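Long-range contact in 2-keto acid:ferredoxin oxidoreductase subunit alpha (PDB 1YD7), which probably works as the alpha subunit of a ferredoxin-dependent oxidoreductase that converts 2-oxoglutarate and CoA to succinyl-CoA and CO2: residues E71-A83 with T92-N105. Residues are numbered along the deposited sequence; the frame is centred on the assembly and turned at random.
Sequences EDEIASIAAAIGA and TATSGPGFSLMQEN
Glu-73, in the first turn of helix 73-85, bends at chi2 (90°) and lays its aliphatic part over the backbone of Gly-98, with CG 3.6 Å from Gly-98 CA. Its carboxylate then runs on beside Leu-101, where OE1 is 3.4 Å from the methyl CD1, while the side chain of Thr-94 stands roughly square to the glutamate and turns OG1 to its CG. Glycine suits position 98 because a CB there would strike both Glu-73 CG and Thr-94 OG1. With an alanine in place of Glu-73, the groove over Gly-98 would probably be left unfilled and Leu-101 CD1 would lose its contact with the carboxylate.

One turn after Gly-98, Met-102, present as selenomethionine, reaches in with an extended chain. Its methyl CE lies 3.2 Å from Glu-73 O, and its CG lies 3.8 Å from Ile-77 CG2. With Ile-77 CG1 anti to the backbone N (chi1 178°), the two branches separate: CG2 faces Met-102 and Asn-105, whereas CD1 meets Thr-92 CG2 at 3.9 Å. The beta-branched threonine serves two neighbours, its methyl packing on the isoleucine and its OG1 hydrogen-bonding to Ala-42 O on the adjacent strand. Asn-105 and Ile-77 lie alongside each other, pointing opposite ways, with Asn-105 OD1 3.7 Å from Ile-77 CG2; Ile-81 CD1 touches Asn-105 O at 3.5 Å. Small Ser-76 and Ala-80 let the helix settle on the strand, to which it runs nearly antiparallel (159°), as expected of the crossover helix between parallel strands 66-69 and 90-95 of a probable thiamine diphosphate-binding domain.

No hydrogen bond joins the segments. Ser-76 gives both N and OG to Asp-72 O at its own helix start, and Thr-92 OG1 pairs with the neighbouring strand, so van der Waals packing holds the helix to the strand and to the short helix 98-102.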
# COMPACT_ATOMS: atom_id res chain seq x y z
N GLU A 71 -2.89 8.95 14.47
CA GLU A 71 -2.20 8.05 15.39
C GLU A 71 -2.96 6.76 15.57
O GLU A 71 -2.40 5.68 15.42
CB GLU A 71 -2.00 8.68 16.76
CG GLU A 71 -1.09 9.90 16.75
CD GLU A 71 -0.11 9.92 17.93
OE1 GLU A 71 0.48 8.87 18.26
OE2 GLU A 71 0.07 11.01 18.50
N ASP A 72 -4.25 6.87 15.88
CA ASP A 72 -5.07 5.71 16.17
C ASP A 72 -5.18 4.83 14.93
O ASP A 72 -5.44 5.32 13.83
CB ASP A 72 -6.46 6.15 16.65
CG ASP A 72 -7.21 5.04 17.38
OD1 ASP A 72 -6.68 3.91 17.52
OD2 ASP A 72 -8.34 5.31 17.83
N GLU A 73 -4.95 3.54 15.11
CA GLU A 73 -5.01 2.57 14.02
C GLU A 73 -6.46 2.40 13.54
O GLU A 73 -6.72 2.31 12.34
CB GLU A 73 -4.43 1.22 14.46
CG GLU A 73 -2.92 1.24 14.75
CD GLU A 73 -2.53 1.57 16.21
OE1 GLU A 73 -3.42 1.86 17.06
OE2 GLU A 73 -1.31 1.54 16.52
N ILE A 74 -7.39 2.36 14.48
CA ILE A 74 -8.82 2.28 14.17
C ILE A 74 -9.29 3.43 13.24
O ILE A 74 -10.03 3.22 12.26
CB ILE A 74 -9.66 2.21 15.48
CG1 ILE A 74 -9.50 0.81 16.09
CG2 ILE A 74 -11.13 2.50 15.22
CD1 ILE A 74 -10.41 0.51 17.27
N ALA A 75 -8.79 4.63 13.52
CA ALA A 75 -9.08 5.82 12.74
C ALA A 75 -8.50 5.78 11.33
O ALA A 75 -9.15 6.18 10.37
CB ALA A 75 -8.57 7.04 13.49
N SER A 76 -7.27 5.29 11.20
CA SER A 76 -6.61 5.23 9.90
C SER A 76 -7.33 4.28 8.96
O SER A 76 -7.51 4.59 7.80
CB SER A 76 -5.14 4.83 10.07
OG SER A 76 -4.46 5.83 10.80
N ILE A 77 -7.72 3.12 9.46
CA ILE A 77 -8.46 2.14 8.66
C ILE A 77 -9.88 2.65 8.33
O ILE A 77 -10.30 2.55 7.18
CB ILE A 77 -8.50 0.70 9.32
CG1 ILE A 77 -9.33 -0.27 8.49
CG2 ILE A 77 -9.09 0.70 10.71
CD1 ILE A 77 -8.80 -0.47 7.10
N ALA A 78 -10.58 3.23 9.32
CA ALA A 78 -11.92 3.77 9.09
C ALA A 78 -11.87 4.86 8.02
O ALA A 78 -12.71 4.88 7.12
CB ALA A 78 -12.53 4.30 10.41
N ALA A 79 -10.82 5.67 8.06
CA ALA A 79 -10.62 6.72 7.07
C ALA A 79 -10.37 6.20 5.68
O ALA A 79 -10.88 6.77 4.70
CB ALA A 79 -9.47 7.61 7.49
N ALA A 80 -9.55 5.14 5.57
CA ALA A 80 -9.32 4.51 4.26
C ALA A 80 -10.61 3.85 3.72
O ALA A 80 -10.88 3.90 2.52
CB ALA A 80 -8.19 3.48 4.37
N ILE A 81 -11.41 3.26 4.60
CA ILE A 81 -12.75 2.70 4.24
C ILE A 81 -13.70 3.77 3.66
O ILE A 81 -14.28 3.56 2.58
CB ILE A 81 -13.41 1.94 5.45
CG1 ILE A 81 -12.61 0.67 5.79
CG2 ILE A 81 -14.89 1.54 5.16
CD1 ILE A 81 -12.98 0.06 7.16
N GLY A 82 -13.81 4.92 4.33
CA GLY A 82 -14.67 6.02 3.86
C GLY A 82 -14.21 6.61 2.53
O GLY A 82 -15.01 6.84 1.63
N ALA A 83 -12.91 6.82 2.40
CA ALA A 83 -12.34 7.25 1.13
C ALA A 83 -12.65 6.28 0.02
O ALA A 83 -12.97 6.70 -1.08
CB ALA A 83 -10.79 7.41 1.26
N THR A 92 -3.87 1.87 3.99
CA THR A 92 -3.36 2.27 5.28
C THR A 92 -2.23 1.30 5.63
O THR A 92 -2.09 0.26 5.01
CB THR A 92 -4.47 2.28 6.38
OG1 THR A 92 -3.90 2.61 7.66
CG2 THR A 92 -5.21 0.93 6.47
N ALA A 93 -1.41 1.69 6.61
CA ALA A 93 -0.25 0.90 7.06
C ALA A 93 -0.17 0.85 8.57
O ALA A 93 -0.27 1.87 9.22
CB ALA A 93 1.04 1.45 6.49
N THR A 94 0.01 -0.35 9.11
CA THR A 94 0.12 -0.53 10.56
C THR A 94 1.26 -1.48 10.90
O THR A 94 1.85 -2.10 10.01
CB THR A 94 -1.22 -1.01 11.19
OG1 THR A 94 -1.05 -1.14 12.60
CG2 THR A 94 -1.71 -2.34 10.58
N SER A 95 1.59 -1.56 12.19
CA SER A 95 2.73 -2.35 12.65
C SER A 95 2.44 -3.07 13.98
O SER A 95 1.71 -2.54 14.82
CB SER A 95 3.97 -1.45 12.80
OG SER A 95 5.16 -2.22 12.70
N GLY A 96 2.99 -4.27 14.12
CA GLY A 96 2.89 -5.05 15.36
C GLY A 96 1.47 -5.25 15.87
O GLY A 96 0.68 -5.96 15.23
N PRO A 97 1.12 -4.61 17.02
CA PRO A 97 -0.22 -4.80 17.58
C PRO A 97 -1.32 -4.12 16.76
O PRO A 97 -2.47 -4.56 16.77
CB PRO A 97 -0.13 -4.14 18.97
CG PRO A 97 1.30 -3.77 19.17
CD PRO A 97 1.92 -3.68 17.82
N GLY A 98 -0.96 -3.05 16.05
CA GLY A 98 -1.93 -2.21 15.36
C GLY A 98 -2.88 -2.94 14.44
O GLY A 98 -4.05 -2.55 14.34
N PHE A 99 -2.41 -4.00 13.78
CA PHE A 99 -3.23 -4.77 12.84
C PHE A 99 -4.43 -5.43 13.51
O PHE A 99 -5.56 -5.35 13.01
CB PHE A 99 -2.39 -5.85 12.14
CG PHE A 99 -3.14 -6.61 11.07
CD1 PHE A 99 -3.62 -5.96 9.93
CD2 PHE A 99 -3.35 -7.98 11.19
CE1 PHE A 99 -4.31 -6.65 8.94
CE2 PHE A 99 -4.05 -8.69 10.19
CZ PHE A 99 -4.53 -8.02 9.07
N SER A 100 -4.20 -6.07 14.66
CA SER A 100 -5.26 -6.71 15.41
C SER A 100 -6.34 -5.71 15.88
O SER A 100 -7.51 -6.09 15.99
CB SER A 100 -4.69 -7.47 16.60
OG SER A 100 -4.03 -6.58 17.48
N LEU A 101 -5.96 -4.46 16.15
CA LEU A 101 -6.94 -3.42 16.51
C LEU A 101 -7.85 -3.08 15.33
O LEU A 101 -9.00 -2.69 15.52
CB LEU A 101 -6.27 -2.12 16.99
CG LEU A 101 -5.33 -2.12 18.20
CD1 LEU A 101 -5.04 -0.67 18.61
CD2 LEU A 101 -5.89 -2.91 19.36
N MSE A 102 -7.32 -3.23 14.12
CA MSE A 102 -8.10 -3.03 12.90
C MSE A 102 -9.00 -4.23 12.53
O MSE A 102 -9.85 -4.11 11.65
CB MSE A 102 -7.16 -2.75 11.72
CG MSE A 102 -6.29 -1.51 11.87
SE MSE A 102 -5.19 -1.19 10.27
CE MSE A 102 -4.58 0.69 10.61
N GLN A 103 -8.80 -5.37 13.20
CA GLN A 103 -9.40 -6.64 12.78
C GLN A 103 -10.90 -6.54 12.45
O GLN A 103 -11.34 -7.07 11.43
CB GLN A 103 -9.18 -7.71 13.84
N GLU A 104 -11.66 -5.87 13.31
CA GLU A 104 -13.13 -5.80 13.16
C GLU A 104 -13.58 -4.87 12.05
O GLU A 104 -14.53 -5.18 11.35
CB GLU A 104 -13.78 -5.38 14.48
CG GLU A 104 -15.29 -5.54 14.51
CD GLU A 104 -15.90 -4.95 15.76
OE1 GLU A 104 -15.33 -5.18 16.86
OE2 GLU A 104 -16.93 -4.25 15.66
N ASN A 105 -12.94 -3.71 11.91
CA ASN A 105 -13.18 -2.81 10.75
C ASN A 105 -12.84 -3.44 9.38
O ASN A 105 -13.50 -3.16 8.38
CB ASN A 105 -12.38 -1.50 10.90
CG ASN A 105 -13.07 -0.46 11.79
OD1 ASN A 105 -12.52 0.60 12.07
ND2 ASN A 105 -14.29 -0.77 12.23